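Local coordinates for protein alginate lyase A1-II' (Sphingomonas sp. A1, PDB 2CWS) that probably depolymerises alginate by beta-elimination, acting as the catalytic domain of a polysaccharide lyase family 7 enzyme, at residues D46-F51 / K219-S224; Q140-T145 / G188-W193; Q133-V138 / D148-F153; L12-L17 / L74-S79; A53-G58 / D208-G213. All blocks are in the same frame, centred on the assembly; numbering follows the deposited sequence.

Interaction 1. Residues D46-F51 / K219-S224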
# COMPACT_ATOMS: atom_id res chain seq x y z
N ASP A 46 -10.07 -15.30 11.80
CA ASP A 46 -10.71 -15.46 10.49
C ASP A 46 -9.70 -15.72 9.39
O ASP A 46 -10.12 -15.73 8.24
CB ASP A 46 -11.56 -14.23 10.16
CG ASP A 46 -10.76 -12.95 10.06
OD1 ASP A 46 -9.53 -12.95 10.22
OD2 ASP A 46 -11.40 -11.88 9.81
N GLY A 47 -8.43 -15.96 9.75
CA GLY A 47 -7.40 -16.22 8.74
C GLY A 47 -6.79 -14.97 8.15
O GLY A 47 -5.83 -15.09 7.36
N ALA A 48 -7.31 -13.79 8.46
CA ALA A 48 -6.76 -12.61 7.78
C ALA A 48 -5.37 -12.28 8.25
O ALA A 48 -5.03 -12.37 9.42
CB ALA A 48 -7.61 -11.37 8.10
N MET A 49 -4.56 -11.81 7.27
CA MET A 49 -3.29 -11.14 7.59
C MET A 49 -3.68 -9.75 8.11
O MET A 49 -4.32 -8.96 7.39
CB MET A 49 -2.42 -11.09 6.36
CG MET A 49 -1.16 -10.24 6.48
SD MET A 49 0.03 -10.53 5.18
CE MET A 49 -0.93 -10.16 3.72
N THR A 50 -3.31 -9.46 9.36
CA THR A 50 -3.86 -8.34 10.11
C THR A 50 -2.71 -7.41 10.49
O THR A 50 -1.71 -7.86 11.07
CB THR A 50 -4.59 -8.89 11.34
OG1 THR A 50 -5.57 -9.82 10.94
CG2 THR A 50 -5.33 -7.72 12.05
N PHE A 51 -2.90 -6.13 10.19
CA PHE A 51 -1.89 -5.09 10.38
C PHE A 51 -2.40 -4.12 11.43
O PHE A 51 -3.49 -3.52 11.24
CB PHE A 51 -1.68 -4.29 9.09
CG PHE A 51 -1.24 -5.13 7.90
CD1 PHE A 51 0.12 -5.24 7.59
CD2 PHE A 51 -2.17 -5.77 7.10
CE1 PHE A 51 0.52 -5.94 6.47
CE2 PHE A 51 -1.76 -6.49 5.99
CZ PHE A 51 -0.41 -6.56 5.65
N LYS A 219 -7.06 -5.54 7.45
CA LYS A 219 -6.92 -6.94 7.15
C LYS A 219 -6.85 -7.21 5.67
O LYS A 219 -7.51 -6.49 4.87
CB LYS A 219 -8.17 -7.71 7.67
CG LYS A 219 -8.13 -7.90 9.17
CD LYS A 219 -9.38 -8.66 9.67
CE LYS A 219 -9.15 -9.14 11.10
NZ LYS A 219 -10.33 -9.94 11.61
N LEU A 220 -6.11 -8.25 5.32
CA LEU A 220 -6.11 -8.80 3.96
C LEU A 220 -6.44 -10.30 4.04
O LEU A 220 -5.93 -11.02 4.87
CB LEU A 220 -4.76 -8.60 3.27
CG LEU A 220 -4.40 -7.12 3.00
CD1 LEU A 220 -3.00 -7.01 2.44
CD2 LEU A 220 -5.39 -6.47 2.06
N TYR A 221 -7.28 -10.72 3.07
CA TYR A 221 -7.62 -12.14 2.90
C TYR A 221 -6.96 -12.72 1.66
O TYR A 221 -6.78 -13.92 1.58
CB TYR A 221 -9.15 -12.33 2.77
CG TYR A 221 -9.87 -11.91 4.04
CD1 TYR A 221 -10.42 -10.64 4.13
CD2 TYR A 221 -9.97 -12.76 5.12
CE1 TYR A 221 -11.06 -10.21 5.28
CE2 TYR A 221 -10.61 -12.33 6.27
CZ TYR A 221 -11.15 -11.08 6.35
OH TYR A 221 -11.81 -10.63 7.48
N SER A 222 -6.55 -11.87 0.72
CA SER A 222 -5.82 -12.33 -0.47
C SER A 222 -4.98 -11.14 -0.95
O SER A 222 -5.37 -9.98 -0.73
CB SER A 222 -6.77 -12.84 -1.56
OG SER A 222 -7.65 -11.82 -1.94
N LEU A 223 -3.85 -11.47 -1.60
CA LEU A 223 -2.92 -10.40 -2.06
C LEU A 223 -2.02 -11.01 -3.11
O LEU A 223 -1.32 -11.99 -2.82
CB LEU A 223 -2.05 -9.91 -0.89
CG LEU A 223 -0.96 -8.88 -1.25
CD1 LEU A 223 -1.54 -7.59 -1.80
CD2 LEU A 223 -0.08 -8.63 -0.02
N SER A 224 -2.05 -10.48 -4.33
CA SER A 224 -1.22 -10.99 -5.39
C SER A 224 -0.72 -9.85 -6.26
O SER A 224 -1.36 -8.81 -6.37
CB SER A 224 -1.93 -12.07 -6.23
OG SER A 224 -3.01 -11.51 -6.90
O HOH W 1 -11.19 -12.55 13.14
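Asp-46 OD2 takes bonds from two side chains: Tyr-221 OH at 2.7 Å and Lys-219 NZ at 2.9 Å, the latter a salt bridge. The donors approach from opposite faces of the carboxylate plane, while OD1 accepts from Ala-48 N in an Asx turn, so the group's rotation is fixed by three bonds. Lys-219 NZ also forms a salt bridge with Asp-44. An alanine in place of Lys-219 would probably leave both aspartates without their shared positive partner and strip the aliphatic cover from Ala-48.

Behind these charges lies antiparallel pairing in the smaller sheet of a beta-sandwich, the jelly roll of this lyase family. Met-49 and Leu-220 form a hydrogen-bonded pair, with Leu-220 N 2.8 Å from Met-49 O; Thr-50 and Lys-219 form the next, non-hydrogen-bonded pair. At Tyr-221 the strand turns a corner, and Tyr-221 and Ser-222 make a classic beta bulge against Ser-94.

Ala-48 CB sits over one face of the Tyr-221 ring in a CH-pi contact, 4.1 Å from its centroid. The extended Lys-219 chain runs alongside Thr-50, and Leu-220 CD1 lies 3.8 Å from Phe-51 CE2 and 4.0 Å from Met-49 CE.

Interaction 2. Residues Q140-T145 / G188-W193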
# COMPACT_ATOMS: atom_id res chain seq x y z
N GLN A 140 -0.74 13.86 -9.65
CA GLN A 140 -0.65 14.42 -10.99
C GLN A 140 0.78 14.39 -11.55
O GLN A 140 1.02 13.83 -12.63
CB GLN A 140 -1.13 15.91 -11.00
CG GLN A 140 -2.68 15.93 -10.83
CD GLN A 140 -3.21 17.34 -10.79
OE1 GLN A 140 -4.23 17.63 -11.45
NE2 GLN A 140 -2.55 18.25 -10.10
N ASN A 141 1.73 14.98 -10.79
CA ASN A 141 3.06 15.22 -11.31
C ASN A 141 4.12 14.45 -10.52
O ASN A 141 3.95 14.22 -9.30
CB ASN A 141 3.41 16.71 -11.20
CG ASN A 141 2.50 17.55 -12.08
OD1 ASN A 141 1.93 17.06 -13.07
ND2 ASN A 141 2.42 18.79 -11.61
N SER A 142 5.18 14.08 -11.24
CA SER A 142 6.24 13.22 -10.68
C SER A 142 7.18 13.94 -9.72
O SER A 142 8.02 13.28 -9.15
CB SER A 142 7.05 12.63 -11.84
OG SER A 142 7.75 13.64 -12.55
N ASP A 143 7.09 15.25 -9.57
CA ASP A 143 7.90 16.03 -8.69
C ASP A 143 7.05 16.60 -7.54
O ASP A 143 6.01 15.99 -7.20
CB ASP A 143 8.59 17.11 -9.53
CG ASP A 143 7.68 18.10 -10.20
OD1 ASP A 143 8.19 19.02 -10.89
OD2 ASP A 143 6.47 17.95 -9.94
N GLY A 144 7.48 17.73 -6.99
CA GLY A 144 6.78 18.38 -5.91
C GLY A 144 5.77 19.44 -6.34
O GLY A 144 5.44 20.40 -5.63
N THR A 145 5.21 19.31 -7.53
CA THR A 145 4.20 20.26 -7.89
C THR A 145 2.87 19.57 -8.08
O THR A 145 2.72 18.36 -8.14
CB THR A 145 4.61 20.88 -9.22
OG1 THR A 145 4.62 19.83 -10.19
CG2 THR A 145 6.00 21.52 -9.12
N GLY A 188 0.70 10.69 -19.29
CA GLY A 188 0.15 11.74 -20.14
C GLY A 188 0.06 13.06 -19.41
O GLY A 188 0.09 14.14 -20.06
N LYS A 189 -0.08 13.06 -18.09
CA LYS A 189 -0.07 14.31 -17.31
C LYS A 189 1.33 14.87 -17.17
O LYS A 189 1.50 16.09 -17.32
CB LYS A 189 -0.67 14.08 -15.93
CG LYS A 189 -0.72 15.32 -15.07
CD LYS A 189 -1.52 16.48 -15.64
CE LYS A 189 -1.65 17.65 -14.67
NZ LYS A 189 -2.50 18.67 -15.48
N ASP A 190 2.31 14.00 -16.92
CA ASP A 190 3.69 14.42 -16.74
C ASP A 190 4.59 13.33 -17.25
O ASP A 190 4.75 12.26 -16.63
CB ASP A 190 3.93 14.70 -15.26
CG ASP A 190 5.37 15.07 -14.95
OD1 ASP A 190 5.71 15.07 -13.74
OD2 ASP A 190 6.12 15.39 -15.87
N ALA A 191 5.30 13.62 -18.36
CA ALA A 191 6.21 12.64 -18.89
C ALA A 191 7.37 12.35 -17.94
O ALA A 191 8.08 11.35 -18.13
CB ALA A 191 6.78 13.08 -20.24
N GLY A 192 7.56 13.22 -16.95
CA GLY A 192 8.60 12.89 -15.94
C GLY A 192 8.32 11.63 -15.17
O GLY A 192 9.26 11.09 -14.57
N TRP A 193 7.10 11.12 -15.16
CA TRP A 193 6.89 9.81 -14.52
C TRP A 193 7.66 8.70 -15.23
O TRP A 193 7.91 7.66 -14.64
CB TRP A 193 5.41 9.47 -14.48
CG TRP A 193 4.56 10.23 -13.51
CD1 TRP A 193 3.62 11.18 -13.86
CD2 TRP A 193 4.52 10.12 -12.08
NE1 TRP A 193 2.99 11.68 -12.72
CE2 TRP A 193 3.55 11.02 -11.63
CE3 TRP A 193 5.22 9.34 -11.14
CZ2 TRP A 193 3.23 11.19 -10.27
CZ3 TRP A 193 4.89 9.52 -9.80
CH2 TRP A 193 3.93 10.42 -9.37
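Gln-140 to Ser-142, a loop without regular structure, run beside Lys-189 to Trp-193, where a helix ends and a 3-10 turn begins; the CA atoms come closest, at 5.2 Å, between Ser-142 and Trp-193. Trp-193 meets the loop with both edge and face. Its NE1 donates to Gln-140 O at 2.9 Å, the oxygen lying in the indole plane and the bond nearly straight (175°), though the nitrogen stands well above the carbonyl plane. Over the centre of the six-membered ring sits Ser-142 CA, a CH-pi contact 3.6 Å from the centroid.

Asp-190 makes the second grip. With CG anti to the backbone N (chi1 177°), its OD1 reaches Ser-142 twice: it receives the backbone N of Ser-142, 2.7 Å away, on its anti lone pair, and OG, at 2.8 Å, comes from above the carboxylate plane. OD2 closes an Asx turn by accepting from Gly-192 N. A beta carbon at Gly-192 would run into Ser-142 OG, so glycine suits this close passage. Lys-189 lays CG against Gln-140 O. Replacing Trp-193 by leucine would probably leave Gln-140 O without its donor and Ser-142 without the flat surface beneath it.

The contact ties the hairpin loop after strand 133-139 to the end of helix 186-189. Three donors on one carboxylate, one of them on OD2, would tend to stabilise Asp-190 as an anion, partly offsetting the nearby Asp-143, whose OD2 lies 4.8 Å from Asp-190 OD1.

Interaction 3. Residues Q133-V138 / D148-F153; sequences QLDMQV and DVHNYF
The first torsions of Asp-135 and His-150 bring the two groups together: the aspartate CG lies opposite the backbone N (chi1 -179°), sending the carboxylate across to the neighbouring strand, and the histidine CG lies opposite its carbonyl carbon (chi1 -63°), turning ND1 to meet it. His-150 ND1 donates to Asp-135 OD2 at 2.7 Å, in the ring plane and on the syn lone pair. Asp-135 OD1 takes Asn-151 N at 2.9 Å, nearly head-on.

This is an antiparallel hairpin of the larger sheet, with backbone pairs Leu-134 with Phe-153 and Val-138 with Val-149. Between them strand 148-154 is interrupted, and side chains take over: Met-136 N still donates to Asn-151 O, but Met-136 O accepts from Asn-151 ND2 at 2.9 Å, with the oxygen in the amide plane. Flanking this, the Gln-133 amide lies obliquely against the Tyr-152 ring, CD 3.3 Å from CD2. On the opposite face of the sheet, Phe-153 forms a cation-pi pair with Arg-182.

Across the break the Asp-135 carboxylate and the Asn-151 amide stand in for regular backbone bonds; the carboxylate serves a backbone N-H and an imidazole with separate oxygens, and its charge would probably favour a second proton on His-150.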
# COMPACT_ATOMS: atom_id res chain seq x y z
N GLN A 133 -16.32 5.66 2.36
CA GLN A 133 -15.83 5.99 1.02
C GLN A 133 -14.34 5.62 0.96
O GLN A 133 -13.59 5.85 1.92
CB GLN A 133 -16.01 7.49 0.82
CG GLN A 133 -15.03 8.10 -0.11
CD GLN A 133 -15.19 9.58 -0.31
OE1 GLN A 133 -16.13 10.01 -0.97
NE2 GLN A 133 -14.27 10.36 0.29
N LEU A 134 -13.95 5.06 -0.18
CA LEU A 134 -12.51 4.94 -0.46
C LEU A 134 -12.18 5.87 -1.60
O LEU A 134 -12.96 6.04 -2.56
CB LEU A 134 -12.15 3.49 -0.79
CG LEU A 134 -10.60 3.30 -0.83
CD1 LEU A 134 -10.17 2.06 -0.09
CD2 LEU A 134 -10.20 3.30 -2.31
N ASP A 135 -11.05 6.54 -1.52
CA ASP A 135 -10.56 7.48 -2.52
C ASP A 135 -9.25 6.93 -3.07
O ASP A 135 -8.26 6.88 -2.33
CB ASP A 135 -10.36 8.83 -1.87
CG ASP A 135 -9.88 9.92 -2.81
OD1 ASP A 135 -9.75 9.72 -4.03
OD2 ASP A 135 -9.61 11.02 -2.22
N MET A 136 -9.26 6.49 -4.32
CA MET A 136 -8.00 6.11 -4.99
C MET A 136 -7.40 7.36 -5.57
O MET A 136 -7.80 7.83 -6.64
CB MET A 136 -8.33 5.26 -6.24
CG MET A 136 -8.62 3.84 -5.80
SD MET A 136 -7.15 2.95 -5.24
CE MET A 136 -7.63 1.33 -5.83
N GLN A 137 -6.44 7.93 -4.87
CA GLN A 137 -5.82 9.20 -5.24
C GLN A 137 -4.63 8.90 -6.15
O GLN A 137 -3.80 8.06 -5.84
CB GLN A 137 -5.32 9.91 -3.97
CG GLN A 137 -6.49 10.26 -3.05
CD GLN A 137 -6.12 10.96 -1.75
OE1 GLN A 137 -7.03 11.37 -0.97
NE2 GLN A 137 -4.89 11.12 -1.45
N VAL A 138 -4.58 9.61 -7.28
CA VAL A 138 -3.46 9.45 -8.22
C VAL A 138 -2.75 10.77 -8.33
O VAL A 138 -3.35 11.80 -8.71
CB VAL A 138 -3.92 8.95 -9.61
CG1 VAL A 138 -2.71 8.72 -10.49
CG2 VAL A 138 -4.75 7.67 -9.49
N ASP A 148 -3.45 15.89 -6.41
CA ASP A 148 -3.91 14.58 -6.82
C ASP A 148 -5.21 14.62 -7.62
O ASP A 148 -6.00 15.57 -7.49
CB ASP A 148 -4.18 13.72 -5.57
CG ASP A 148 -2.96 13.52 -4.69
OD1 ASP A 148 -3.10 13.18 -3.50
OD2 ASP A 148 -1.84 13.70 -5.20
N VAL A 149 -5.43 13.57 -8.40
CA VAL A 149 -6.72 13.24 -9.00
C VAL A 149 -7.42 12.28 -8.04
O VAL A 149 -6.91 11.20 -7.76
CB VAL A 149 -6.56 12.59 -10.38
CG1 VAL A 149 -7.93 12.33 -10.99
CG2 VAL A 149 -5.66 13.47 -11.29
N HIS A 150 -8.61 12.67 -7.57
CA HIS A 150 -9.36 11.83 -6.65
C HIS A 150 -10.29 10.93 -7.42
O HIS A 150 -10.79 11.29 -8.50
CB HIS A 150 -10.15 12.73 -5.67
CG HIS A 150 -9.22 13.56 -4.84
ND1 HIS A 150 -8.82 13.15 -3.61
CD2 HIS A 150 -8.54 14.72 -5.06
CE1 HIS A 150 -7.96 14.02 -3.09
NE2 HIS A 150 -7.80 15.00 -3.96
N ASN A 151 -10.54 9.74 -6.87
CA ASN A 151 -11.45 8.76 -7.50
C ASN A 151 -12.25 8.13 -6.36
O ASN A 151 -11.71 7.27 -5.62
CB ASN A 151 -10.69 7.69 -8.28
CG ASN A 151 -9.92 8.32 -9.45
OD1 ASN A 151 -10.50 8.56 -10.53
ND2 ASN A 151 -8.63 8.62 -9.26
N TYR A 152 -13.48 8.55 -6.22
CA TYR A 152 -14.27 8.20 -5.03
C TYR A 152 -15.18 6.98 -5.28
O TYR A 152 -15.88 6.95 -6.32
CB TYR A 152 -15.18 9.37 -4.62
CG TYR A 152 -14.34 10.59 -4.21
CD1 TYR A 152 -14.30 11.74 -4.96
CD2 TYR A 152 -13.57 10.52 -3.04
CE1 TYR A 152 -13.49 12.85 -4.51
CE2 TYR A 152 -12.77 11.57 -2.58
CZ TYR A 152 -12.76 12.71 -3.34
OH TYR A 152 -11.97 13.80 -2.98
N PHE A 153 -15.14 6.07 -4.32
CA PHE A 153 -15.98 4.87 -4.32
C PHE A 153 -16.88 5.00 -3.10
O PHE A 153 -16.43 4.86 -1.95
CB PHE A 153 -15.11 3.60 -4.26
CG PHE A 153 -14.21 3.48 -5.47
CD1 PHE A 153 -12.93 4.09 -5.46
CD2 PHE A 153 -14.65 2.83 -6.59
CE1 PHE A 153 -12.15 3.99 -6.62
CE2 PHE A 153 -13.85 2.69 -7.72
CZ PHE A 153 -12.61 3.27 -7.72
O HOH W 2 -10.55 13.99 -0.74

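Interaction 4. Residues L12-L17 / L74-S79. With SO4 (sulfate ion), chain C.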
# COMPACT_ATOMS: atom_id res chain seq x y z
N LEU A 12 4.52 -14.33 0.65
CA LEU A 12 5.25 -13.11 1.03
C LEU A 12 6.70 -13.13 0.56
O LEU A 12 7.53 -12.36 1.06
CB LEU A 12 5.12 -12.84 2.54
CG LEU A 12 3.67 -12.77 3.03
CD1 LEU A 12 3.61 -12.46 4.49
CD2 LEU A 12 2.88 -11.71 2.27
N SER A 13 6.99 -14.00 -0.42
CA SER A 13 8.36 -14.13 -0.90
C SER A 13 8.87 -12.91 -1.63
O SER A 13 10.09 -12.76 -1.73
CB SER A 13 8.51 -15.37 -1.79
OG SER A 13 7.78 -15.25 -2.99
N HIS A 14 7.95 -12.04 -2.08
CA HIS A 14 8.33 -10.80 -2.75
C HIS A 14 7.71 -9.60 -2.05
O HIS A 14 7.34 -8.59 -2.70
CB HIS A 14 7.99 -10.85 -4.25
CG HIS A 14 8.88 -11.81 -4.94
ND1 HIS A 14 10.09 -11.40 -5.48
CD2 HIS A 14 8.76 -13.15 -5.17
CE1 HIS A 14 10.67 -12.45 -6.01
NE2 HIS A 14 9.90 -13.52 -5.84
N TRP A 15 7.65 -9.64 -0.73
CA TRP A 15 7.27 -8.49 0.09
C TRP A 15 8.23 -8.39 1.27
O TRP A 15 8.61 -9.45 1.80
CB TRP A 15 5.86 -8.65 0.65
CG TRP A 15 4.73 -8.71 -0.33
CD1 TRP A 15 4.09 -9.81 -0.81
CD2 TRP A 15 4.08 -7.58 -0.97
NE1 TRP A 15 3.09 -9.47 -1.69
CE2 TRP A 15 3.06 -8.10 -1.79
CE3 TRP A 15 4.26 -6.18 -0.88
CZ2 TRP A 15 2.21 -7.27 -2.54
CZ3 TRP A 15 3.42 -5.36 -1.63
CH2 TRP A 15 2.44 -5.92 -2.44
N LYS A 16 8.50 -7.19 1.74
CA LYS A 16 9.08 -6.99 3.07
C LYS A 16 8.06 -6.20 3.87
O LYS A 16 7.15 -5.55 3.30
CB LYS A 16 10.45 -6.30 3.04
CG LYS A 16 10.43 -4.87 2.56
CD LYS A 16 11.83 -4.25 2.64
CE LYS A 16 11.84 -2.83 2.09
NZ LYS A 16 13.14 -2.19 2.34
N LEU A 17 8.16 -6.22 5.20
CA LEU A 17 7.22 -5.57 6.07
C LEU A 17 7.88 -4.43 6.83
O LEU A 17 8.96 -4.61 7.41
CB LEU A 17 6.68 -6.60 7.10
CG LEU A 17 5.74 -6.07 8.20
CD1 LEU A 17 4.44 -5.51 7.65
CD2 LEU A 17 5.49 -7.20 9.18
N LEU A 74 10.60 -6.94 -5.88
CA LEU A 74 10.91 -7.81 -7.02
C LEU A 74 12.11 -8.66 -6.72
O LEU A 74 12.18 -9.84 -7.14
CB LEU A 74 11.24 -6.93 -8.25
CG LEU A 74 10.08 -6.16 -8.89
CD1 LEU A 74 10.58 -5.39 -10.08
CD2 LEU A 74 8.94 -7.12 -9.31
N ASP A 75 13.12 -8.09 -6.06
CA ASP A 75 14.29 -8.84 -5.58
C ASP A 75 14.25 -8.73 -4.05
O ASP A 75 14.53 -7.63 -3.53
CB ASP A 75 15.59 -8.26 -6.15
CG ASP A 75 16.79 -9.12 -5.76
OD1 ASP A 75 16.73 -9.80 -4.70
OD2 ASP A 75 17.76 -9.14 -6.53
N PRO A 76 13.92 -9.80 -3.33
CA PRO A 76 13.85 -9.70 -1.85
C PRO A 76 15.17 -9.33 -1.23
O PRO A 76 15.18 -8.97 -0.03
CB PRO A 76 13.34 -11.08 -1.39
CG PRO A 76 13.29 -11.94 -2.59
CD PRO A 76 13.56 -11.12 -3.80
N SER A 77 16.27 -9.38 -1.97
CA SER A 77 17.59 -9.02 -1.46
C SER A 77 18.08 -7.67 -1.97
O SER A 77 19.24 -7.28 -1.73
CB SER A 77 18.62 -10.12 -1.84
OG SER A 77 18.96 -10.08 -3.25
N ASN A 78 17.21 -6.93 -2.70
CA ASN A 78 17.66 -5.60 -3.21
C ASN A 78 16.43 -4.74 -3.49
O ASN A 78 15.84 -4.85 -4.57
CB ASN A 78 18.52 -5.70 -4.45
CG ASN A 78 19.06 -4.37 -4.93
OD1 ASN A 78 19.77 -4.33 -6.01
ND2 ASN A 78 18.82 -3.32 -4.23
N SER A 79 16.11 -3.85 -2.54
CA SER A 79 14.97 -2.95 -2.69
C SER A 79 15.11 -1.93 -3.83
O SER A 79 14.13 -1.26 -4.13
CB SER A 79 14.72 -2.22 -1.38
OG SER A 79 15.82 -1.39 -1.12
S SO4 C . 12.80 1.26 0.76
O1 SO4 C . 11.38 0.60 0.93
O2 SO4 C . 13.78 0.27 1.06
O3 SO4 C . 12.96 1.79 -0.51
O4 SO4 C . 12.69 2.33 1.76
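His-14, Lys-16 and the carbonyl of Ser-13 make a slight surface contact with Leu-74, Pro-76 and Ser-79, burying 208 Å² where the chain enters strand 15-18 and where a loop leaves its antiparallel partner, strand 67-72. The His-14 ring presents its ND1 edge to the loop. ND1 bonds to Met-73 O and also stands 3.1 Å from Leu-74 O, near the ring plane. Pro-76 leans in beside it, its CD 3.9 Å from ND1 of His-14 in an oblique approach, and its CG lies 3.4 Å from Ser-13 O.

The loop that carries the proline is a type I beta turn from Asp-75 to Asn-78, reinforced by an Asx turn. Asp-75 OD1 accepts from both Ser-77 N and Ser-77 OG, which reach it from the same face of the carboxylate plane. Strand 67-72, from which this loop departs, belongs to the larger sheet of the jelly roll and carries the RSELR sequence that is a signature of polysaccharide lyase family 7.

Further along, Lys-16 puts CG between the backbone N and the carbonyl carbon (chi1 67°) and then extends fully, sending NZ to a sulfate ion whose O2 it meets at 2.8 Å. NZ also forms a salt bridge with Glu-26, and Arg-71 NE holds the same sulfate, which probably comes from the crystallisation liquor. Ser-79 OG is 3.4 Å from sulfate O2, and its CB is 4.0 Å from Lys-16 NZ.

Interaction 5. Residues A53-G58 / D208-G213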
# COMPACT_ATOMS: atom_id res chain seq x y z
N ALA A 53 -1.35 -0.71 13.88
CA ALA A 53 -0.34 0.34 14.09
C ALA A 53 -0.94 1.44 14.95
O ALA A 53 -2.05 1.91 14.66
CB ALA A 53 0.15 0.95 12.78
N PRO A 54 -0.24 1.89 15.97
CA PRO A 54 -0.68 3.00 16.81
C PRO A 54 -0.29 4.34 16.20
O PRO A 54 0.73 4.49 15.53
CB PRO A 54 0.10 2.75 18.12
CG PRO A 54 1.41 2.18 17.64
CD PRO A 54 1.07 1.29 16.46
N THR A 55 -1.08 5.38 16.53
CA THR A 55 -0.82 6.72 15.97
C THR A 55 0.48 7.32 16.49
O THR A 55 1.02 8.21 15.80
CB THR A 55 -1.98 7.71 16.24
OG1 THR A 55 -2.12 7.88 17.66
CG2 THR A 55 -3.28 7.16 15.64
N THR A 56 0.98 6.81 17.60
CA THR A 56 2.26 7.30 18.16
C THR A 56 3.44 6.47 17.68
O THR A 56 4.56 6.65 18.22
CB THR A 56 2.17 7.27 19.70
OG1 THR A 56 1.75 5.91 20.02
CG2 THR A 56 1.16 8.25 20.22
N GLY A 57 3.27 5.62 16.70
CA GLY A 57 4.35 4.77 16.22
C GLY A 57 5.47 5.59 15.54
O GLY A 57 5.36 6.74 15.18
N GLY A 58 6.59 4.85 15.34
CA GLY A 58 7.68 5.44 14.60
C GLY A 58 7.34 5.72 13.16
O GLY A 58 6.43 5.01 12.62
N ASP A 208 -2.96 9.45 10.93
CA ASP A 208 -3.17 10.10 12.25
C ASP A 208 -1.88 9.85 13.01
O ASP A 208 -1.48 8.71 13.18
CB ASP A 208 -4.35 9.48 12.97
CG ASP A 208 -4.75 10.14 14.27
OD1 ASP A 208 -5.97 10.10 14.61
OD2 ASP A 208 -3.85 10.69 14.93
N ASN A 209 -1.21 10.94 13.42
CA ASN A 209 0.03 10.78 14.22
C ASN A 209 -0.11 11.43 15.61
O ASN A 209 0.88 11.75 16.23
CB ASN A 209 1.26 11.34 13.51
CG ASN A 209 1.14 12.77 13.16
OD1 ASN A 209 2.08 13.27 12.45
ND2 ASN A 209 0.16 13.51 13.61
N THR A 210 -1.36 11.68 16.00
CA THR A 210 -1.61 12.46 17.20
C THR A 210 -1.41 11.64 18.46
O THR A 210 -1.47 10.39 18.51
CB THR A 210 -3.03 13.03 17.19
OG1 THR A 210 -3.97 11.94 17.31
CG2 THR A 210 -3.35 13.86 15.93
N SER A 211 -1.21 12.36 19.56
CA SER A 211 -1.04 11.69 20.84
C SER A 211 -2.16 10.76 21.25
O SER A 211 -1.88 9.66 21.79
CB SER A 211 -1.00 12.75 21.99
OG SER A 211 0.16 13.51 21.76
N THR A 212 -3.44 11.13 21.07
CA THR A 212 -4.52 10.30 21.60
C THR A 212 -5.33 9.68 20.44
O THR A 212 -6.41 9.16 20.70
CB THR A 212 -5.48 11.05 22.50
OG1 THR A 212 -6.21 12.01 21.69
CG2 THR A 212 -4.72 11.82 23.58
N GLY A 213 -4.74 9.69 19.22
CA GLY A 213 -5.54 9.18 18.11
C GLY A 213 -5.78 7.67 18.11
O GLY A 213 -6.56 7.22 17.26
O HOH W 3 -2.88 7.26 20.76
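Asp-208 meets Thr-55 where two loops of the jelly roll come together, one leaving strand 49-54 in a type I beta turn from Pro-54 to Gly-57, the other joining strand 204-206 to strand 215-228. Thr-55 is buried between them. The Asp-208 carboxylate bears on its methyl, CG 3.6 Å from Thr-55 CG2, and the carboxylate is itself firmly fixed. OD2 opens an Asx turn, accepting Thr-210 N nearly head-on and Thr-210 OG1 on its syn lone pair, while OD1 takes Ser-103 N. The backbone oxygen of Asp-208, by contrast, is buried with no hydrogen-bonding partner in the model; Thr-55 CB lies 3.3 Å from it, and Thr-55 CA makes a long CA-H...O contact.

At Asn-209 the backbones come closest, and its CA gives a CA-H...O contact of 3.2 Å to Thr-55 O. Thr-210 supplies the one direct hydrogen bond across the contact: its carbonyl O accepts from Thr-55 OG1 at 2.7 Å, in the carbonyl plane. A chi1 of 62° swings OG1 toward the 208-213 loop and leaves CG2 facing Asp-208. Ser-211 follows within a second type I turn, Thr-210 to Gly-213. Its O lies 3.7 Å from Thr-56 CG2, and a water donates to both Ser-211 O and Thr-55 OG1, though the two conformers of Ser-211 make this bridge less certain. Gly-213 closes the turn; a beta carbon there would clash with Asp-208 OD2, and its carbonyl C rests 3.6 Å from Thr-55 CG2.

How the interactions relate
The five contacts show how a two-sheet sandwich is joined at several levels. Interactions 1 and 5 share strand 49-54, one within the smaller sheet and the other at the loop beyond its end, with centres about 22 Å apart. Interaction 4 reaches interaction 1 through the core between the sheets, where Leu-223 CD2 packs 3.6 Å from Trp-15 CE2. Interactions 2 and 3 form a second cluster: the loop of 2 belongs to the hairpin of 3, and Gln-140 CG touches Val-149 CG2 at 3.9 Å. The clusters lie far apart, with the centres of interactions 1 and 2 about 33 Å from each other. A bound sulfate accompanies interaction 4.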